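Local atomic coordinates of aminopeptidase N family protein (PDB entry 4FGM), a protein that binds a zinc ion and is probably a metal-dependent aminopeptidase of the M61 family, removing residues from the amino ends of peptides. Residues Leu189-Ile200 / Arg249-Met260; Gly345-Glu353 / Ala443-Ser451. One frame throughout, in Å; residues are numbered along the deposited sequence.

Contact 1. Residues Leu189-Ile200 / Arg249-Met260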
loop_
_atom_site.group_PDB
_atom_site.type_symbol
_atom_site.label_atom_id
_atom_site.label_comp_id
_atom_site.label_asym_id
_atom_site.label_seq_id
_atom_site.Cartn_x
_atom_site.Cartn_y
_atom_site.Cartn_z
ATOM N N LEU A 189 -5.901 18.058 0.151
ATOM C CA LEU A 189 -4.841 18.009 1.154
ATOM C C LEU A 189 -5.277 18.532 2.514
ATOM O O LEU A 189 -5.966 19.555 2.606
ATOM C CB LEU A 189 -3.644 18.844 0.691
ATOM C CG LEU A 189 -3.067 18.600 -0.705
ATOM C CD1 LEU A 189 -1.936 19.602 -0.958
ATOM C CD2 LEU A 189 -2.565 17.178 -0.819
ATOM N N SER A 190 -4.860 17.829 3.564
ATOM C CA SER A 190 -5.146 18.222 4.939
ATOM C C SER A 190 -3.829 18.101 5.704
ATOM O O SER A 190 -3.180 17.051 5.669
ATOM C CB SER A 190 -6.188 17.303 5.576
ATOM O OG SER A 190 -6.375 17.631 6.951
ATOM N N GLY A 191 -3.439 19.172 6.391
ATOM C CA GLY A 191 -2.191 19.166 7.137
ATOM C C GLY A 191 -1.348 20.345 6.685
ATOM O O GLY A 191 -1.712 21.014 5.722
ATOM N N ARG A 192 -0.242 20.624 7.371
ATOM C CA ARG A 192 0.612 21.743 6.975
ATOM C C ARG A 192 1.424 21.315 5.753
ATOM O O ARG A 192 2.026 20.247 5.758
ATOM C CB ARG A 192 1.550 22.139 8.125
ATOM C CG ARG A 192 0.826 22.606 9.381
ATOM C CD ARG A 192 1.774 23.257 10.383
ATOM N NE ARG A 192 1.730 24.716 10.307
ATOM C CZ ARG A 192 1.094 25.491 11.180
ATOM N NH1 ARG A 192 0.449 24.950 12.204
ATOM N NH2 ARG A 192 1.092 26.808 11.026
ATOM N N HIS A 193 1.436 22.139 4.709
ATOM C CA HIS A 193 2.173 21.811 3.485
ATOM C C HIS A 193 2.413 23.068 2.647
ATOM O O HIS A 193 1.825 24.110 2.905
ATOM C CB HIS A 193 1.361 20.826 2.647
ATOM C CG HIS A 193 0.133 21.440 2.053
ATOM N ND1 HIS A 193 0.166 22.193 0.899
ATOM C CD2 HIS A 193 -1.139 21.509 2.510
ATOM C CE1 HIS A 193 -1.030 22.702 0.675
ATOM N NE2 HIS A 193 -1.841 22.305 1.640
ATOM N N TYR A 194 3.258 22.953 1.629
ATOM C CA TYR A 194 3.560 24.080 0.749
ATOM C C TYR A 194 3.441 23.636 -0.698
ATOM O O TYR A 194 4.172 24.105 -1.564
ATOM C CB TYR A 194 4.980 24.588 0.999
ATOM C CG TYR A 194 5.270 24.865 2.453
ATOM C CD1 TYR A 194 5.561 23.825 3.333
ATOM C CD2 TYR A 194 5.214 26.164 2.959
ATOM C CE1 TYR A 194 5.785 24.067 4.680
ATOM C CE2 TYR A 194 5.435 26.420 4.304
ATOM C CZ TYR A 194 5.719 25.365 5.163
ATOM O OH TYR A 194 5.922 25.607 6.504
ATOM N N ALA A 195 2.498 22.737 -0.952
ATOM C CA ALA A 195 2.293 22.191 -2.286
ATOM C C ALA A 195 1.899 23.149 -3.400
ATOM O O ALA A 195 1.035 24.012 -3.245
ATOM C CB ALA A 195 1.277 21.055 -2.225
ATOM N N ASP A 196 2.562 22.974 -4.535
ATOM C CA ASP A 196 2.260 23.737 -5.734
ATOM C C ASP A 196 1.188 22.846 -6.375
ATOM O O ASP A 196 1.506 21.985 -7.198
ATOM C CB ASP A 196 3.490 23.805 -6.640
ATOM C CG ASP A 196 3.221 24.553 -7.931
ATOM O OD1 ASP A 196 2.031 24.706 -8.285
ATOM O OD2 ASP A 196 4.197 24.976 -8.592
ATOM N N THR A 197 -0.069 23.037 -5.976
ATOM C CA THR A 197 -1.165 22.216 -6.484
ATOM C C THR A 197 -1.379 22.243 -7.994
ATOM O O THR A 197 -1.810 21.249 -8.573
ATOM C CB THR A 197 -2.497 22.568 -5.797
ATOM O OG1 THR A 197 -2.676 23.985 -5.802
ATOM C CG2 THR A 197 -2.512 22.055 -4.375
ATOM N N SER A 198 -1.091 23.365 -8.639
ATOM C CA SER A 198 -1.268 23.428 -10.083
ATOM C C SER A 198 -0.313 22.458 -10.742
ATOM O O SER A 198 -0.696 21.694 -11.620
ATOM C CB SER A 198 -1.000 24.839 -10.609
ATOM O OG SER A 198 -1.996 25.739 -10.162
ATOM N N ARG A 199 0.936 22.478 -10.301
ATOM C CA ARG A 199 1.949 21.603 -10.882
ATOM C C ARG A 199 1.682 20.127 -10.592
ATOM O O ARG A 199 1.733 19.302 -11.503
ATOM C CB ARG A 199 3.334 22.016 -10.372
ATOM C CG ARG A 199 4.505 21.350 -11.062
ATOM C CD ARG A 199 4.894 20.062 -10.382
ATOM N NE ARG A 199 6.168 19.534 -10.878
ATOM C CZ ARG A 199 7.347 20.139 -10.744
ATOM N NH1 ARG A 199 7.440 21.313 -10.127
ATOM N NH2 ARG A 199 8.444 19.561 -11.218
ATOM N N ILE A 200 1.387 19.794 -9.337
ATOM C CA ILE A 200 1.116 18.405 -8.955
ATOM C C ILE A 200 -0.121 17.896 -9.688
ATOM O O ILE A 200 -0.163 16.781 -10.189
ATOM C CB ILE A 200 0.888 18.286 -7.422
ATOM C CG1 ILE A 200 2.176 18.650 -6.679
ATOM C CG2 ILE A 200 0.472 16.880 -7.053
ATOM C CD1 ILE A 200 1.999 18.794 -5.177
ATOM N N ARG A 249 5.400 15.614 4.087
ATOM C CA ARG A 249 5.344 16.974 3.578
ATOM C C ARG A 249 6.436 17.262 2.554
ATOM O O ARG A 249 6.272 18.122 1.689
ATOM C CB ARG A 249 5.437 17.945 4.748
ATOM C CG ARG A 249 5.026 19.372 4.450
ATOM C CD ARG A 249 4.730 20.105 5.761
ATOM N NE ARG A 249 5.626 19.647 6.811
ATOM C CZ ARG A 249 5.242 19.006 7.906
ATOM N NH1 ARG A 249 3.964 18.745 8.127
ATOM N NH2 ARG A 249 6.152 18.582 8.760
ATOM N N LYS A 250 7.549 16.539 2.640
ATOM C CA LYS A 250 8.639 16.755 1.693
ATOM C C LYS A 250 8.344 16.143 0.327
ATOM O O LYS A 250 9.033 16.434 -0.640
ATOM C CB LYS A 250 9.956 16.189 2.235
ATOM C CG LYS A 250 9.932 14.703 2.572
ATOM C CD LYS A 250 11.312 14.237 2.995
ATOM C CE LYS A 250 11.279 12.890 3.708
ATOM N NZ LYS A 250 10.768 11.794 2.848
ATOM N N ASP A 251 7.313 15.308 0.244
ATOM C CA ASP A 251 6.960 14.666 -1.020
ATOM C C ASP A 251 6.088 15.553 -1.906
ATOM O O ASP A 251 5.908 15.269 -3.090
ATOM C CB ASP A 251 6.227 13.343 -0.764
ATOM C CG ASP A 251 7.048 12.368 0.067
ATOM O OD1 ASP A 251 8.295 12.480 0.057
ATOM O OD2 ASP A 251 6.448 11.480 0.719
ATOM N N LEU A 252 5.543 16.621 -1.333
ATOM C CA LEU A 252 4.688 17.523 -2.088
ATOM C C LEU A 252 5.501 18.717 -2.539
ATOM O O LEU A 252 5.673 19.688 -1.801
ATOM C CB LEU A 252 3.499 17.965 -1.233
ATOM C CG LEU A 252 2.574 16.824 -0.783
ATOM C CD1 LEU A 252 1.447 17.396 0.055
ATOM C CD2 LEU A 252 1.999 16.087 -1.985
ATOM N N ILE A 253 5.992 18.631 -3.769
ATOM C CA ILE A 253 6.828 19.658 -4.366
ATOM C C ILE A 253 6.240 21.079 -4.301
ATOM O O ILE A 253 5.044 21.294 -4.520
ATOM C CB ILE A 253 7.177 19.244 -5.821
ATOM C CG1 ILE A 253 8.300 20.122 -6.363
ATOM C CG2 ILE A 253 5.938 19.289 -6.696
ATOM C CD1 ILE A 253 9.068 19.460 -7.493
ATOM N N SER A 254 7.099 22.043 -3.969
ATOM C CA SER A 254 6.692 23.436 -3.846
ATOM C C SER A 254 6.866 24.226 -5.144
ATOM O O SER A 254 7.456 23.741 -6.114
ATOM C CB SER A 254 7.488 24.119 -2.729
ATOM O OG SER A 254 8.855 24.254 -3.076
ATOM N N ALA A 255 6.358 25.453 -5.143
ATOM C CA ALA A 255 6.439 26.326 -6.305
ATOM C C ALA A 255 7.869 26.766 -6.615
ATOM O O ALA A 255 8.141 27.269 -7.705
ATOM C CB ALA A 255 5.551 27.550 -6.093
ATOM N N HIS A 256 8.777 26.575 -5.663
ATOM C CA HIS A 256 10.172 26.969 -5.851
ATOM C C HIS A 256 11.086 25.796 -6.196
ATOM O O HIS A 256 12.309 25.944 -6.234
ATOM C CB HIS A 256 10.679 27.675 -4.597
ATOM C CG HIS A 256 9.800 28.802 -4.155
ATOM N ND1 HIS A 256 9.439 29.834 -4.993
ATOM C CD2 HIS A 256 9.190 29.046 -2.970
ATOM C CE1 HIS A 256 8.642 30.667 -4.345
ATOM N NE2 HIS A 256 8.476 30.211 -3.117
ATOM N N GLN A 257 10.486 24.633 -6.438
ATOM C CA GLN A 257 11.231 23.430 -6.796
ATOM C C GLN A 257 10.869 23.065 -8.234
ATOM O O GLN A 257 9.823 22.471 -8.489
ATOM C CB GLN A 257 10.862 22.271 -5.863
ATOM C CG GLN A 257 11.390 22.379 -4.436
ATOM C CD GLN A 257 10.926 21.217 -3.552
ATOM O OE1 GLN A 257 9.776 21.181 -3.101
ATOM N NE2 GLN A 257 11.819 20.257 -3.315
ATOM N N TYR A 258 11.738 23.422 -9.174
ATOM C CA TYR A 258 11.483 23.148 -10.583
ATOM C C TYR A 258 11.652 21.684 -10.962
ATOM O O TYR A 258 10.728 21.051 -11.475
ATOM C CB TYR A 258 12.404 23.994 -11.468
ATOM C CG TYR A 258 12.147 23.805 -12.950
ATOM C CD1 TYR A 258 11.002 24.332 -13.552
ATOM C CD2 TYR A 258 13.025 23.064 -13.745
ATOM C CE1 TYR A 258 10.736 24.125 -14.910
ATOM C CE2 TYR A 258 12.769 22.850 -15.102
ATOM C CZ TYR A 258 11.622 23.383 -15.677
ATOM O OH TYR A 258 11.357 23.171 -17.013
ATOM N N GLU A 259 12.840 21.151 -10.706
ATOM C CA GLU A 259 13.147 19.771 -11.049
ATOM C C GLU A 259 12.481 18.696 -10.199
ATOM O O GLU A 259 12.070 18.925 -9.062
ATOM C CB GLU A 259 14.660 19.549 -11.004
ATOM C CG GLU A 259 15.455 20.310 -12.054
ATOM C CD GLU A 259 15.053 19.944 -13.470
ATOM O OE1 GLU A 259 14.743 18.759 -13.716
ATOM O OE2 GLU A 259 15.061 20.840 -14.340
HETATM N N MSE A 260 12.397 17.511 -10.787
HETATM C CA MSE A 260 11.841 16.334 -10.148
HETATM C C MSE A 260 12.860 15.865 -9.110
HETATM O O MSE A 260 14.063 16.026 -9.309
HETATM C CB MSE A 260 11.655 15.241 -11.203
HETATM C CG MSE A 260 11.360 13.852 -10.655
HETATM SE SE MSE A 260 9.595 13.709 -9.886
HETATM C CE MSE A 260 8.610 14.568 -11.321
HETATM O O HOH W 1 4.898 20.420 0.995
HETATM O O HOH W 2 4.322 26.259 -3.117
HETATM O O HOH W 3 6.285 23.549 -8.848
#
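R199 and I253 meet at about a right angle, an instance of an arginine using its plane for apolar packing and its N-H groups for backbone oxygens. I253 CD1 lies over one face of the guanidinium, 3.7 Å from R199 CZ. At the edge, R199 NH2 donates to Y258 O at 2.7 Å, close to the guanidinium plane, while R199 NH1 reaches Q257 O at 3.1 Å, tilted from it. The chain arrives there by starting opposite its backbone N (chi1 -170°) and folding at chi2 (-90°). Two carbonyls and water 3, which joins D196 OD2 to S254 O, fix the group's rotation.

L252 supplies the apolar half. Its CD1 meets L189 CD2 tip to tip at 4.1 Å, its CB lies against A195 CB, and I200 crosses it at about a right angle, CD1 nearest L252 CD2. D196 N donates a nearly straight bond to I253 O (3.0 Å), in the carbonyl plane. D196 OD1 N-caps helix 197-215, accepting from R199 N above the carboxylate plane.

The contact joins the turn from strand 183-190 into helix 197-215 to the loop following strand 242-248; V229 of strand 222-230 and F267 of helix 262-277 also pack on L252.

Contact 2. Residues Gly345-Glu353 / Ala443-Ser451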
loop_
_atom_site.group_PDB
_atom_site.type_symbol
_atom_site.label_atom_id
_atom_site.label_comp_id
_atom_site.label_asym_id
_atom_site.label_seq_id
_atom_site.Cartn_x
_atom_site.Cartn_y
_atom_site.Cartn_z
ATOM N N GLY A 345 14.722 -15.416 2.056
ATOM C CA GLY A 345 13.284 -15.648 2.087
ATOM C C GLY A 345 12.685 -16.131 0.768
ATOM O O GLY A 345 11.726 -16.906 0.751
ATOM N N GLN A 346 13.251 -15.670 -0.342
ATOM C CA GLN A 346 12.770 -16.053 -1.664
ATOM C C GLN A 346 12.871 -17.558 -1.892
ATOM O O GLN A 346 12.173 -18.106 -2.742
ATOM C CB GLN A 346 13.571 -15.325 -2.742
ATOM C CG GLN A 346 13.048 -15.536 -4.151
ATOM C CD GLN A 346 13.806 -14.717 -5.175
ATOM O OE1 GLN A 346 13.401 -14.621 -6.328
ATOM N NE2 GLN A 346 14.918 -14.127 -4.757
ATOM N N TYR A 347 13.740 -18.223 -1.136
ATOM C CA TYR A 347 13.914 -19.662 -1.286
ATOM C C TYR A 347 13.141 -20.417 -0.211
ATOM O O TYR A 347 13.176 -21.648 -0.153
ATOM C CB TYR A 347 15.402 -20.027 -1.219
ATOM C CG TYR A 347 16.253 -19.286 -2.228
ATOM C CD1 TYR A 347 17.000 -18.166 -1.856
ATOM C CD2 TYR A 347 16.281 -19.679 -3.569
ATOM C CE1 TYR A 347 17.750 -17.453 -2.794
ATOM C CE2 TYR A 347 17.029 -18.970 -4.513
ATOM C CZ TYR A 347 17.759 -17.859 -4.117
ATOM O OH TYR A 347 18.490 -17.150 -5.043
ATOM N N GLN A 348 12.429 -19.671 0.628
ATOM C CA GLN A 348 11.643 -20.254 1.714
ATOM C C GLN A 348 10.138 -20.174 1.471
ATOM O O GLN A 348 9.364 -20.951 2.039
ATOM C CB GLN A 348 11.973 -19.538 3.029
ATOM C CG GLN A 348 13.281 -19.972 3.661
ATOM C CD GLN A 348 13.130 -21.251 4.460
ATOM O OE1 GLN A 348 12.156 -21.990 4.292
ATOM N NE2 GLN A 348 14.093 -21.521 5.333
ATOM N N GLN A 349 9.730 -19.247 0.613
ATOM C CA GLN A 349 8.315 -19.040 0.352
ATOM C C GLN A 349 8.041 -18.657 -1.101
ATOM O O GLN A 349 8.738 -17.822 -1.677
ATOM C CB GLN A 349 7.821 -17.934 1.290
ATOM C CG GLN A 349 6.327 -17.658 1.288
ATOM C CD GLN A 349 5.975 -16.463 2.165
ATOM O OE1 GLN A 349 6.380 -15.331 1.884
ATOM N NE2 GLN A 349 5.226 -16.713 3.235
ATOM N N SER A 350 7.030 -19.276 -1.701
ATOM C CA SER A 350 6.677 -18.940 -3.077
ATOM C C SER A 350 5.824 -17.681 -3.012
ATOM O O SER A 350 5.259 -17.361 -1.963
ATOM C CB SER A 350 5.892 -20.079 -3.746
ATOM O OG SER A 350 4.646 -20.306 -3.119
ATOM N N VAL A 351 5.736 -16.965 -4.128
ATOM C CA VAL A 351 4.968 -15.729 -4.177
ATOM C C VAL A 351 3.478 -15.947 -3.898
ATOM O O VAL A 351 2.833 -15.121 -3.241
ATOM C CB VAL A 351 5.153 -15.016 -5.544
ATOM C CG1 VAL A 351 4.309 -15.689 -6.614
ATOM C CG2 VAL A 351 4.803 -13.546 -5.415
ATOM N N THR A 352 2.931 -17.059 -4.382
ATOM C CA THR A 352 1.520 -17.348 -4.160
ATOM C C THR A 352 1.285 -17.702 -2.700
ATOM O O THR A 352 0.250 -17.363 -2.124
ATOM C CB THR A 352 1.030 -18.513 -5.046
ATOM O OG1 THR A 352 1.936 -19.620 -4.940
ATOM C CG2 THR A 352 0.931 -18.063 -6.490
ATOM N N GLU A 353 2.253 -18.392 -2.109
ATOM C CA GLU A 353 2.171 -18.778 -0.704
ATOM C C GLU A 353 2.175 -17.511 0.158
ATOM O O GLU A 353 1.442 -17.417 1.138
ATOM C CB GLU A 353 3.359 -19.680 -0.346
ATOM C CG GLU A 353 3.471 -20.050 1.117
ATOM C CD GLU A 353 4.695 -20.909 1.401
ATOM O OE1 GLU A 353 5.528 -21.087 0.477
ATOM O OE2 GLU A 353 4.826 -21.398 2.550
ATOM N N ALA A 443 7.559 -19.131 -11.529
ATOM C CA ALA A 443 7.571 -17.825 -10.885
ATOM C C ALA A 443 6.538 -17.772 -9.769
ATOM O O ALA A 443 6.755 -17.143 -8.732
ATOM C CB ALA A 443 7.277 -16.734 -11.914
ATOM N N LEU A 444 5.423 -18.457 -9.991
ATOM C CA LEU A 444 4.312 -18.484 -9.054
ATOM C C LEU A 444 4.355 -19.521 -7.932
ATOM O O LEU A 444 3.949 -19.232 -6.803
ATOM C CB LEU A 444 3.002 -18.663 -9.833
ATOM C CG LEU A 444 2.093 -17.467 -10.151
ATOM C CD1 LEU A 444 2.881 -16.289 -10.689
ATOM C CD2 LEU A 444 1.045 -17.919 -11.153
ATOM N N TYR A 445 4.845 -20.721 -8.226
ATOM C CA TYR A 445 4.846 -21.778 -7.219
ATOM C C TYR A 445 6.198 -22.300 -6.736
ATOM O O TYR A 445 6.260 -23.029 -5.755
ATOM C CB TYR A 445 3.969 -22.928 -7.726
ATOM C CG TYR A 445 2.575 -22.453 -8.088
ATOM C CD1 TYR A 445 1.665 -22.082 -7.097
ATOM C CD2 TYR A 445 2.195 -22.296 -9.421
ATOM C CE1 TYR A 445 0.411 -21.561 -7.424
ATOM C CE2 TYR A 445 0.939 -21.772 -9.763
ATOM C CZ TYR A 445 0.053 -21.406 -8.758
ATOM O OH TYR A 445 -1.178 -20.881 -9.084
ATOM N N ASN A 446 7.279 -21.941 -7.417
ATOM C CA ASN A 446 8.599 -22.378 -6.975
ATOM C C ASN A 446 9.206 -21.321 -6.051
ATOM O O ASN A 446 8.695 -20.200 -5.941
ATOM C CB ASN A 446 9.538 -22.614 -8.164
ATOM C CG ASN A 446 9.269 -23.930 -8.878
ATOM O OD1 ASN A 446 8.540 -24.790 -8.382
ATOM N ND2 ASN A 446 9.876 -24.095 -10.047
ATOM N N LYS A 447 10.297 -21.684 -5.385
ATOM C CA LYS A 447 10.973 -20.768 -4.475
ATOM C C LYS A 447 12.411 -20.560 -4.944
ATOM O O LYS A 447 13.355 -21.030 -4.308
ATOM C CB LYS A 447 10.952 -21.348 -3.060
ATOM C CG LYS A 447 9.565 -21.702 -2.576
ATOM C CD LYS A 447 9.613 -22.529 -1.305
ATOM C CE LYS A 447 8.217 -22.927 -0.859
ATOM N NZ LYS A 447 8.248 -23.875 0.287
ATOM N N GLU A 448 12.563 -19.849 -6.059
ATOM C CA GLU A 448 13.868 -19.581 -6.653
ATOM C C GLU A 448 13.895 -18.188 -7.268
ATOM O O GLU A 448 12.876 -17.500 -7.301
ATOM C CB GLU A 448 14.151 -20.624 -7.735
ATOM C CG GLU A 448 13.016 -20.751 -8.745
ATOM C CD GLU A 448 13.060 -22.047 -9.546
ATOM O OE1 GLU A 448 13.569 -23.057 -9.016
ATOM O OE2 GLU A 448 12.561 -22.063 -10.694
ATOM N N SER A 449 15.060 -17.777 -7.758
ATOM C CA SER A 449 15.199 -16.464 -8.383
ATOM C C SER A 449 14.674 -16.494 -9.813
ATOM O O SER A 449 14.600 -17.556 -10.436
ATOM C CB SER A 449 16.666 -16.030 -8.409
ATOM O OG SER A 449 17.197 -15.909 -7.103
ATOM N N LEU A 450 14.300 -15.327 -10.325
ATOM C CA LEU A 450 13.814 -15.221 -11.692
ATOM C C LEU A 450 15.006 -14.806 -12.546
ATOM O O LEU A 450 15.920 -14.145 -12.059
ATOM C CB LEU A 450 12.720 -14.154 -11.807
ATOM C CG LEU A 450 11.428 -14.306 -11.006
ATOM C CD1 LEU A 450 10.558 -13.084 -11.249
ATOM C CD2 LEU A 450 10.697 -15.570 -11.408
ATOM N N SER A 451 14.993 -15.193 -13.814
ATOM C CA SER A 451 16.075 -14.844 -14.724
ATOM C C SER A 451 15.646 -13.648 -15.563
ATOM O O SER A 451 14.820 -13.793 -16.461
ATOM C CB SER A 451 16.375 -16.024 -15.643
ATOM O OG SER A 451 16.226 -17.247 -14.947
HETATM O O HOH W 4 13.515 -13.188 -8.478
HETATM O O HOH W 5 3.814 -22.744 -4.039
HETATM O O HOH W 6 7.365 -17.722 -6.095
#
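S350 CB rests against L444 O and Y445 O, where the capping box of S350 and E353, at the start of helix 351-356, meets the C-terminal end of helix 437-445 and the loop beyond it, a worked case of one helix start packed against another helix end. Within the box, E353 N donates to S350 OG and S350 N to E353 OE1.

Direct hydrogen bonds lie at the two ends of the contact. T352 OG1 donates to L444 O at 2.8 Å, from 33° outside the carbonyl plane; a chi1 of 49° sets this hydroxyl between the backbone N and carbonyl carbon, and T352 N adds a weak bond to the same oxygen. Y347 OH donates to S449 OG at 2.7 Å, and S449 OG is also bonded to E341 of helix 326-342.

Water extends the polar contacts. Water 6 accepts from V351 N and lies beside A443 O and N446 O, while water 5 links S350 OG with Y445 O.

The one charged contact is a long salt bridge, K447 NZ to E353 OE1 at 3.9 Å.

In the packing, K447 buries the most surface, its extended chain running past S350 N (3.6 Å from CG). T352 CG2 touches L444 CG, and V351 CG1 rests on A443 O.

Q346 stretches out beside E448 and S449, its OE1 accepting from water 4. With only an alanine in its place, water 4 would probably lose this acceptor, leaving a gap beside S449 CA. Water 4 lies 2.6 Å from Q346 OE1 and accepts from L450 N at 2.9 Å.

In the fold
Both segments of contact 1 precede both segments of contact 2 along the chain, and the contacts lie on opposite sides of its centre. Their centres are about 39 Å apart and their nearest atoms about 26 Å. Contact 1 lies where strands 183-190 and 242-248 of the five-stranded mixed sheet end, leading to helix 197-215 and a loop respectively; contact 2 lies in a helical region, with no strand between its segments. Between them in sequence comes helix 262-277, which carries the zinc ligands H273 and H277, with E307, the third protein ligand, further along. Only contact 2 lies in the neighbourhood of the metal site, the V351 side chain being about 13 Å from the zinc ion.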